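Long-range contact in restriction endonuclease r.bpuji (PDB 2VLA), which recognises a specific DNA sequence through this N-terminal domain and, as the full-length enzyme, probably cleaves DNA as an endonuclease: residues Gln134-Leu146 with Ile240-Glu252. Numbering follows the deposited sequence.
Sequences QIRQFPYILQVLL and INYIAQFWGNKPE
P139 and A244 bring the two backbones to 4.2 Å between CA atoms, where helix 137-146 crosses residues 240-244 of helix 237-244 at -121°, the axes 8.4 Å apart. The A244 methyl is a knob in the hole formed by P139, L142, Q143 and L146. Beside it, L142 CD1 meets I243 CG2 at 3.7 Å. The Q143 chain, bent at chi2 (69°), lies over one face of the W247 indole: its CG makes a CH-pi contact 3.7 Å from the centroid of the five-membered ring, and its amide is tilted 21° from the ring plane. At the N-cap position, R136 reaches out extended and clasps K250 O with NE and NH2, each at 2.9 Å, this oxygen lying in the guanidinium plane. NH2 also forms a salt bridge to E252 OE1, on the anti side but tilted out of the carboxylate plane; N249 CB covers one guanidinium face. A water accepts from R136 N and donates to W247 O and N249 O. Q134, I135 and W247-K250 line a pocket holding a polyether, probably from the crystallisation liquor. P177 of helix 177-189 touches Q143 and W247, F111 packs edge-to-face with F246, and L142 and L146 lean on L232 of strand 230-232.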
ATOM      1  N   GLN A 134      10.748  -7.785  -4.432  1.00 11.82           N
ATOM      2  CA  GLN A 134       9.630  -8.757  -4.389  1.00 12.02           C
ATOM      3  C   GLN A 134       9.259  -9.043  -2.957  1.00 13.21           C
ATOM      4  O   GLN A 134       9.971  -9.724  -2.242  1.00 14.06           O
ATOM      5  CB  GLN A 134       9.929 -10.078  -5.137  1.00 15.62           C
ATOM      6  CG  GLN A 134      11.310 -10.468  -5.219  1.00 21.10           C
ATOM      7  CD  GLN A 134      11.484 -11.775  -6.020  1.00 22.03           C
ATOM      8  OE1 GLN A 134      10.498 -12.391  -6.484  1.00 24.32           O
ATOM      9  NE2 GLN A 134      12.731 -12.214  -6.165  1.00 20.46           N
ATOM     10  N   ILE A 135       8.144  -8.465  -2.521  0.50 11.56           N
ATOM     11  CA  ILE A 135       7.741  -8.577  -1.146  0.50 10.78           C
ATOM     12  C   ILE A 135       6.251  -8.305  -0.972  0.50 10.67           C
ATOM     13  O   ILE A 135       5.671  -7.471  -1.675  0.50 11.54           O
ATOM     14  CB  ILE A 135       8.554  -7.591  -0.258  0.50 11.24           C
ATOM     15  CG1 ILE A 135       8.449  -7.981   1.219  0.50 12.51           C
ATOM     16  CG2 ILE A 135       8.096  -6.135  -0.499  0.50 11.89           C
ATOM     17  CD1 ILE A 135       9.258  -9.222   1.586  0.50 12.91           C
ATOM     18  N   ARG A 136       5.642  -9.017  -0.034  1.00 11.30           N
ATOM     19  CA  ARG A 136       4.329  -8.664   0.486  1.00 10.68           C
ATOM     20  C   ARG A 136       4.560  -7.918   1.780  1.00 10.68           C
ATOM     21  O   ARG A 136       4.792  -8.509   2.823  1.00 11.14           O
ATOM     22  CB  ARG A 136       3.511  -9.939   0.780  1.00 12.09           C
ATOM     23  CG  ARG A 136       3.377 -10.906  -0.400  1.00 11.22           C
ATOM     24  CD  ARG A 136       2.441 -12.021  -0.040  1.00 13.98           C
ATOM     25  NE  ARG A 136       2.424 -13.057  -1.053  1.00 14.93           N
ATOM     26  CZ  ARG A 136       1.384 -13.830  -1.298  1.00 17.44           C
ATOM     27  NH1 ARG A 136       0.255 -13.668  -0.618  1.00 16.31           N
ATOM     28  NH2 ARG A 136       1.480 -14.784  -2.208  1.00 16.79           N
ATOM     29  N   GLN A 137       4.531  -6.576   1.719  1.00 10.37           N
ATOM     30  CA  GLN A 137       5.114  -5.806   2.809  1.00 10.09           C
ATOM     31  C   GLN A 137       4.270  -5.816   4.081  1.00  9.78           C
ATOM     32  O   GLN A 137       4.816  -5.749   5.173  1.00 10.17           O
ATOM     33  CB  GLN A 137       5.417  -4.351   2.380  1.00 11.20           C
ATOM     34  CG  GLN A 137       4.215  -3.410   2.211  1.00 11.64           C
ATOM     35  CD  GLN A 137       3.648  -3.393   0.804  1.00 12.63           C
ATOM     36  OE1 GLN A 137       3.591  -4.423   0.115  1.00 13.26           O
ATOM     37  NE2 GLN A 137       3.171  -2.227   0.381  1.00 14.05           N
ATOM     38  N   PHE A 138       2.969  -6.002   3.962  1.00  9.49           N
ATOM     39  CA  PHE A 138       2.139  -5.972   5.172  1.00 10.08           C
ATOM     40  C   PHE A 138       2.218  -7.268   6.002  1.00 10.15           C
ATOM     41  O   PHE A 138       2.464  -7.224   7.197  1.00 10.81           O
ATOM     42  CB  PHE A 138       0.708  -5.543   4.848  1.00 10.81           C
ATOM     43  CG  PHE A 138       0.612  -4.096   4.457  1.00  9.92           C
ATOM     44  CD1 PHE A 138       0.888  -3.126   5.384  1.00 10.39           C
ATOM     45  CD2 PHE A 138       0.370  -3.723   3.183  1.00 10.48           C
ATOM     46  CE1 PHE A 138       0.826  -1.726   5.039  1.00 12.76           C
ATOM     47  CE2 PHE A 138       0.320  -2.362   2.810  1.00 10.69           C
ATOM     48  CZ  PHE A 138       0.553  -1.367   3.772  1.00 11.78           C
ATOM     49  N   PRO A 139       2.131  -8.449   5.343  1.00 10.59           N
ATOM     50  CA  PRO A 139       2.518  -9.635   6.075  1.00 10.90           C
ATOM     51  C   PRO A 139       3.902  -9.502   6.741  1.00 10.82           C
ATOM     52  O   PRO A 139       4.079  -9.889   7.891  1.00 10.64           O
ATOM     53  CB  PRO A 139       2.499 -10.719   4.990  1.00 11.19           C
ATOM     54  CG  PRO A 139       1.422 -10.262   4.064  1.00 11.68           C
ATOM     55  CD  PRO A 139       1.591  -8.764   4.012  1.00 10.26           C
ATOM     56  N   TYR A 140       4.860  -8.954   6.016  1.00 10.18           N
ATOM     57  CA  TYR A 140       6.191  -8.855   6.523  1.00 10.40           C
ATOM     58  C   TYR A 140       6.268  -7.941   7.773  1.00 10.02           C
ATOM     59  O   TYR A 140       6.868  -8.278   8.781  1.00 10.42           O
ATOM     60  CB  TYR A 140       7.162  -8.380   5.433  1.00 10.90           C
ATOM     61  CG  TYR A 140       8.606  -8.608   5.792  1.00 10.30           C
ATOM     62  CD1 TYR A 140       9.293  -7.680   6.531  1.00 10.75           C
ATOM     63  CD2 TYR A 140       9.276  -9.802   5.439  1.00 11.55           C
ATOM     64  CE1 TYR A 140      10.567  -7.875   6.893  1.00 12.24           C
ATOM     65  CE2 TYR A 140      10.564  -9.996   5.805  1.00 12.95           C
ATOM     66  CZ  TYR A 140      11.217  -9.041   6.536  1.00 12.06           C
ATOM     67  OH  TYR A 140      12.519  -9.174   6.945  1.00 12.67           O
ATOM     68  N   ILE A 141       5.645  -6.750   7.683  1.00 10.06           N
ATOM     69  CA  ILE A 141       5.613  -5.804   8.823  1.00 10.20           C
ATOM     70  C   ILE A 141       4.983  -6.467  10.040  1.00 10.46           C
ATOM     71  O   ILE A 141       5.507  -6.392  11.154  1.00 10.54           O
ATOM     72  CB  ILE A 141       4.830  -4.513   8.470  1.00 11.14           C
ATOM     73  CG1 ILE A 141       5.621  -3.656   7.489  1.00 12.15           C
ATOM     74  CG2 ILE A 141       4.515  -3.699   9.737  1.00 11.93           C
ATOM     75  CD1 ILE A 141       4.756  -2.691   6.707  1.00 15.64           C
ATOM     76  N   LEU A 142       3.855  -7.134   9.830  1.00 10.56           N
ATOM     77  CA  LEU A 142       3.179  -7.779  10.921  1.00 10.81           C
ATOM     78  C   LEU A 142       4.091  -8.863  11.576  1.00 11.08           C
ATOM     79  O   LEU A 142       4.150  -8.973  12.791  1.00 11.17           O
ATOM     80  CB  LEU A 142       1.879  -8.408  10.424  1.00 10.86           C
ATOM     81  CG  LEU A 142       0.769  -7.379  10.105  1.00 10.92           C
ATOM     82  CD1 LEU A 142      -0.405  -8.142   9.515  1.00 13.51           C
ATOM     83  CD2 LEU A 142       0.335  -6.555  11.372  1.00 11.89           C
ATOM     84  N   GLN A 143       4.808  -9.650  10.762  1.00 11.08           N
ATOM     85  CA  GLN A 143       5.711 -10.619  11.330  1.00 10.94           C
ATOM     86  C   GLN A 143       6.887  -9.981  12.081  1.00 10.63           C
ATOM     87  O   GLN A 143       7.298 -10.468  13.123  1.00 11.74           O
ATOM     88  CB  GLN A 143       6.222 -11.574  10.254  1.00 11.69           C
ATOM     89  CG  GLN A 143       7.089 -12.738  10.798  1.00 12.38           C
ATOM     90  CD  GLN A 143       6.292 -13.732  11.602  1.00 14.27           C
ATOM     91  OE1 GLN A 143       5.082 -13.792  11.511  1.00 16.34           O
ATOM     92  NE2 GLN A 143       6.998 -14.621  12.282  1.00 21.88           N
ATOM     93  N   VAL A 144       7.421  -8.880  11.550  1.00 10.90           N
ATOM     94  CA  VAL A 144       8.473  -8.147  12.256  1.00 10.66           C
ATOM     95  C   VAL A 144       7.952  -7.670  13.645  1.00 10.97           C
ATOM     96  O   VAL A 144       8.628  -7.806  14.655  1.00 10.94           O
ATOM     97  CB  VAL A 144       8.955  -6.941  11.418  1.00 11.50           C
ATOM     98  CG1 VAL A 144       9.777  -5.943  12.269  1.00 12.63           C
ATOM     99  CG2 VAL A 144       9.766  -7.403  10.220  1.00 12.45           C
ATOM    100  N   LEU A 145       6.723  -7.151  13.672  1.00 10.67           N
ATOM    101  CA  LEU A 145       6.144  -6.676  14.935  1.00 10.29           C
ATOM    102  C   LEU A 145       5.903  -7.837  15.918  1.00 11.23           C
ATOM    103  O   LEU A 145       6.151  -7.697  17.128  1.00 11.47           O
ATOM    104  CB  LEU A 145       4.844  -5.910  14.666  1.00 11.38           C
ATOM    105  CG  LEU A 145       5.019  -4.546  13.977  1.00 11.23           C
ATOM    106  CD1 LEU A 145       3.670  -4.019  13.545  1.00 13.06           C
ATOM    107  CD2 LEU A 145       5.732  -3.544  14.893  1.00 14.22           C
ATOM    108  N   LEU A 146       5.420  -8.980  15.407  1.00 11.95           N
ATOM    109  CA  LEU A 146       5.239 -10.168  16.263  1.00 11.30           C
ATOM    110  C   LEU A 146       6.575 -10.594  16.844  1.00 11.77           C
ATOM    111  O   LEU A 146       6.686 -10.890  18.025  1.00 13.08           O
ATOM    112  CB  LEU A 146       4.633 -11.334  15.481  1.00 11.70           C
ATOM    113  CG  LEU A 146       3.137 -11.238  15.184  1.00 15.48           C
ATOM    114  CD1 LEU A 146       2.779 -12.266  14.141  1.00 16.98           C
ATOM    115  CD2 LEU A 146       2.291 -11.428  16.442  1.00 15.87           C
ATOM    116  N   ILE A 240      -4.246 -10.666  12.551  1.00 13.45           N
ATOM    117  CA  ILE A 240      -2.800 -10.437  12.548  1.00 14.15           C
ATOM    118  C   ILE A 240      -2.059 -11.718  12.172  1.00 15.42           C
ATOM    119  O   ILE A 240      -1.179 -11.717  11.303  1.00 15.76           O
ATOM    120  CB  ILE A 240      -2.301  -9.953  13.915  1.00 12.57           C
ATOM    121  CG1 ILE A 240      -2.791  -8.515  14.181  1.00 14.04           C
ATOM    122  CG2 ILE A 240      -0.785 -10.023  13.983  1.00 14.75           C
ATOM    123  CD1 ILE A 240      -2.645  -8.095  15.637  1.00 13.97           C
ATOM    124  N   ASN A 241      -2.423 -12.813  12.797  1.00 15.31           N
ATOM    125  CA  ASN A 241      -1.703 -14.051  12.546  1.00 15.52           C
ATOM    126  C   ASN A 241      -1.937 -14.598  11.121  1.00 17.46           C
ATOM    127  O   ASN A 241      -0.993 -15.080  10.465  1.00 17.50           O
ATOM    128  CB  ASN A 241      -2.034 -15.091  13.607  1.00 19.22           C
ATOM    129  CG  ASN A 241      -1.138 -14.973  14.836  1.00 19.17           C
ATOM    130  OD1 ASN A 241       0.081 -15.087  14.742  1.00 24.30           O
ATOM    131  ND2 ASN A 241      -1.739 -14.726  15.985  1.00 32.11           N
ATOM    132  N   TYR A 242      -3.158 -14.528  10.644  1.00 16.77           N
ATOM    133  CA  TYR A 242      -3.453 -14.985   9.315  1.00 17.43           C
ATOM    134  C   TYR A 242      -2.602 -14.241   8.276  1.00 15.04           C
ATOM    135  O   TYR A 242      -1.937 -14.872   7.443  1.00 18.69           O
ATOM    136  CB  TYR A 242      -4.941 -14.835   9.004  1.00 18.02           C
ATOM    137  CG  TYR A 242      -5.285 -15.159   7.573  1.00 15.92           C
ATOM    138  CD1 TYR A 242      -5.297 -16.495   7.109  1.00 19.91           C
ATOM    139  CD2 TYR A 242      -5.522 -14.138   6.658  1.00 20.91           C
ATOM    140  CE1 TYR A 242      -5.623 -16.780   5.795  1.00 16.35           C
ATOM    141  CE2 TYR A 242      -5.856 -14.411   5.346  1.00 18.34           C
ATOM    142  CZ  TYR A 242      -5.868 -15.733   4.905  1.00 19.66           C
ATOM    143  OH  TYR A 242      -6.176 -16.004   3.600  1.00 20.81           O
ATOM    144  N   ILE A 243      -2.581 -12.912   8.356  1.00 14.51           N
ATOM    145  CA  ILE A 243      -1.892 -12.154   7.379  1.00 13.15           C
ATOM    146  C   ILE A 243      -0.381 -12.285   7.547  1.00 12.49           C
ATOM    147  O   ILE A 243       0.347 -12.377   6.563  1.00 12.84           O
ATOM    148  CB  ILE A 243      -2.337 -10.656   7.426  1.00 13.30           C
ATOM    149  CG1 ILE A 243      -3.837 -10.559   7.126  1.00 16.99           C
ATOM    150  CG2 ILE A 243      -1.543  -9.823   6.445  1.00 14.96           C
ATOM    151  CD1 ILE A 243      -4.431  -9.162   7.345  1.00 18.82           C
ATOM    152  N   ALA A 244       0.093 -12.259   8.794  1.00 12.96           N
ATOM    153  CA  ALA A 244       1.541 -12.350   9.062  1.00 11.97           C
ATOM    154  C   ALA A 244       2.149 -13.611   8.458  1.00 11.88           C
ATOM    155  O   ALA A 244       3.292 -13.607   8.063  1.00 12.30           O
ATOM    156  CB  ALA A 244       1.810 -12.327  10.535  1.00 12.10           C
ATOM    157  N   GLN A 245       1.354 -14.675   8.389  0.50 12.68           N
ATOM    158  CA  GLN A 245       1.863 -15.988   7.947  0.50 12.18           C
ATOM    159  C   GLN A 245       2.257 -16.010   6.476  0.50 13.73           C
ATOM    160  O   GLN A 245       2.930 -16.924   6.037  0.50 14.18           O
ATOM    161  CB  GLN A 245       0.837 -17.090   8.250  0.50 14.26           C
ATOM    162  CG  GLN A 245       0.926 -17.584   9.684  0.50 15.43           C
ATOM    163  CD  GLN A 245      -0.322 -18.295  10.157  0.50 16.24           C
ATOM    164  OE1 GLN A 245      -1.256 -18.525   9.386  0.50 18.27           O
ATOM    165  NE2 GLN A 245      -0.350 -18.639  11.439  0.50 16.89           N
ATOM    166  N   PHE A 246       1.881 -14.980   5.730  1.00 12.28           N
ATOM    167  CA  PHE A 246       2.296 -14.842   4.342  1.00 11.73           C
ATOM    168  C   PHE A 246       3.628 -14.095   4.165  1.00 11.87           C
ATOM    169  O   PHE A 246       4.035 -13.821   3.040  1.00 12.67           O
ATOM    170  CB  PHE A 246       1.198 -14.151   3.518  1.00 11.88           C
ATOM    171  CG  PHE A 246      -0.062 -14.935   3.424  1.00 12.29           C
ATOM    172  CD1 PHE A 246      -0.996 -14.898   4.441  1.00 13.08           C
ATOM    173  CD2 PHE A 246      -0.300 -15.761   2.325  1.00 13.89           C
ATOM    174  CE1 PHE A 246      -2.158 -15.616   4.361  1.00 14.75           C
ATOM    175  CE2 PHE A 246      -1.454 -16.505   2.240  1.00 14.87           C
ATOM    176  CZ  PHE A 246      -2.376 -16.467   3.269  1.00 15.37           C
ATOM    177  N   TRP A 247       4.311 -13.783   5.266  1.00 11.79           N
ATOM    178  CA  TRP A 247       5.505 -12.952   5.185  1.00 11.64           C
ATOM    179  C   TRP A 247       6.585 -13.494   4.280  1.00 13.06           C
ATOM    180  O   TRP A 247       7.347 -12.722   3.673  1.00 13.25           O
ATOM    181  CB  TRP A 247       6.091 -12.691   6.570  1.00 12.40           C
ATOM    182  CG  TRP A 247       6.732 -13.903   7.241  1.00 12.54           C
ATOM    183  CD1 TRP A 247       6.156 -14.724   8.172  1.00 14.18           C
ATOM    184  CD2 TRP A 247       8.092 -14.386   7.081  1.00 12.44           C
ATOM    185  NE1 TRP A 247       7.049 -15.687   8.570  1.00 15.59           N
ATOM    186  CE2 TRP A 247       8.243 -15.481   7.932  1.00 13.92           C
ATOM    187  CE3 TRP A 247       9.172 -13.994   6.301  1.00 13.38           C
ATOM    188  CZ2 TRP A 247       9.426 -16.202   8.007  1.00 15.75           C
ATOM    189  CZ3 TRP A 247      10.336 -14.732   6.358  1.00 14.38           C
ATOM    190  CH2 TRP A 247      10.458 -15.799   7.221  1.00 17.60           C
ATOM    191  N   GLY A 248       6.692 -14.823   4.215  1.00 12.85           N
ATOM    192  CA  GLY A 248       7.755 -15.472   3.437  1.00 14.25           C
ATOM    193  C   GLY A 248       7.373 -15.840   2.021  1.00 15.12           C
ATOM    194  O   GLY A 248       8.188 -16.405   1.289  1.00 17.15           O
ATOM    195  N   ASN A 249       6.154 -15.495   1.616  1.00 13.50           N
ATOM    196  CA  ASN A 249       5.661 -15.819   0.284  1.00 13.89           C
ATOM    197  C   ASN A 249       6.160 -14.844  -0.769  1.00 13.93           C
ATOM    198  O   ASN A 249       6.158 -13.629  -0.554  1.00 14.57           O
ATOM    199  CB  ASN A 249       4.139 -15.820   0.263  1.00 14.82           C
ATOM    200  CG  ASN A 249       3.537 -17.055   0.909  1.00 16.23           C
ATOM    201  OD1 ASN A 249       3.997 -17.504   1.959  1.00 22.10           O
ATOM    202  ND2 ASN A 249       2.458 -17.586   0.301  1.00 18.62           N
ATOM    203  N   LYS A 250       6.468 -15.340  -1.945  1.00 15.35           N
ATOM    204  CA  LYS A 250       6.627 -14.492  -3.091  1.00 15.17           C
ATOM    205  C   LYS A 250       5.323 -13.729  -3.297  1.00 15.09           C
ATOM    206  O   LYS A 250       4.260 -14.234  -2.968  1.00 15.33           O
ATOM    207  CB  LYS A 250       6.964 -15.347  -4.329  1.00 18.62           C
ATOM    208  CG  LYS A 250       8.423 -15.661  -4.489  1.00 26.32           C
ATOM    209  CD  LYS A 250       8.726 -16.193  -5.893  1.00 29.56           C
ATOM    210  CE  LYS A 250      10.108 -15.761  -6.365  1.00 33.40           C
ATOM    211  NZ  LYS A 250      11.158 -16.758  -6.002  1.00 46.07           N
ATOM    212  N   PRO A 251       5.413 -12.536  -3.896  1.00 15.02           N
ATOM    213  CA  PRO A 251       4.216 -11.841  -4.329  1.00 14.42           C
ATOM    214  C   PRO A 251       3.286 -12.735  -5.145  1.00 14.32           C
ATOM    215  O   PRO A 251       3.741 -13.508  -5.996  1.00 16.77           O
ATOM    216  CB  PRO A 251       4.763 -10.723  -5.190  1.00 16.28           C
ATOM    217  CG  PRO A 251       6.087 -10.414  -4.597  1.00 17.59           C
ATOM    218  CD  PRO A 251       6.632 -11.752  -4.168  1.00 16.95           C
ATOM    219  N   GLU A 252       1.998 -12.648  -4.872  1.00 13.80           N
ATOM    220  CA  GLU A 252       1.003 -13.411  -5.605  1.00 16.04           C
ATOM    221  C   GLU A 252       0.980 -13.020  -7.086  1.00 17.31           C
ATOM    222  O   GLU A 252       0.776 -13.847  -7.954  1.00 18.74           O
ATOM    223  CB  GLU A 252      -0.362 -13.177  -4.980  1.00 16.54           C
ATOM    224  CG  GLU A 252      -1.459 -14.052  -5.510  1.00 17.65           C
ATOM    225  CD  GLU A 252      -1.174 -15.525  -5.297  1.00 28.71           C
ATOM    226  OE1 GLU A 252      -0.686 -15.892  -4.203  1.00 29.25           O
ATOM    227  OE2 GLU A 252      -1.422 -16.307  -6.221  1.00 39.18           O
TER
HETATM  228  O   HOH W   1      13.640 -14.750  -7.206  1.00 40.66           O
HETATM  229  O   HOH W   2       6.608 -11.497   1.204  1.00 13.01           O
HETATM  230  O   HOH W   3      -1.424 -16.064  -1.465  1.00 34.97           O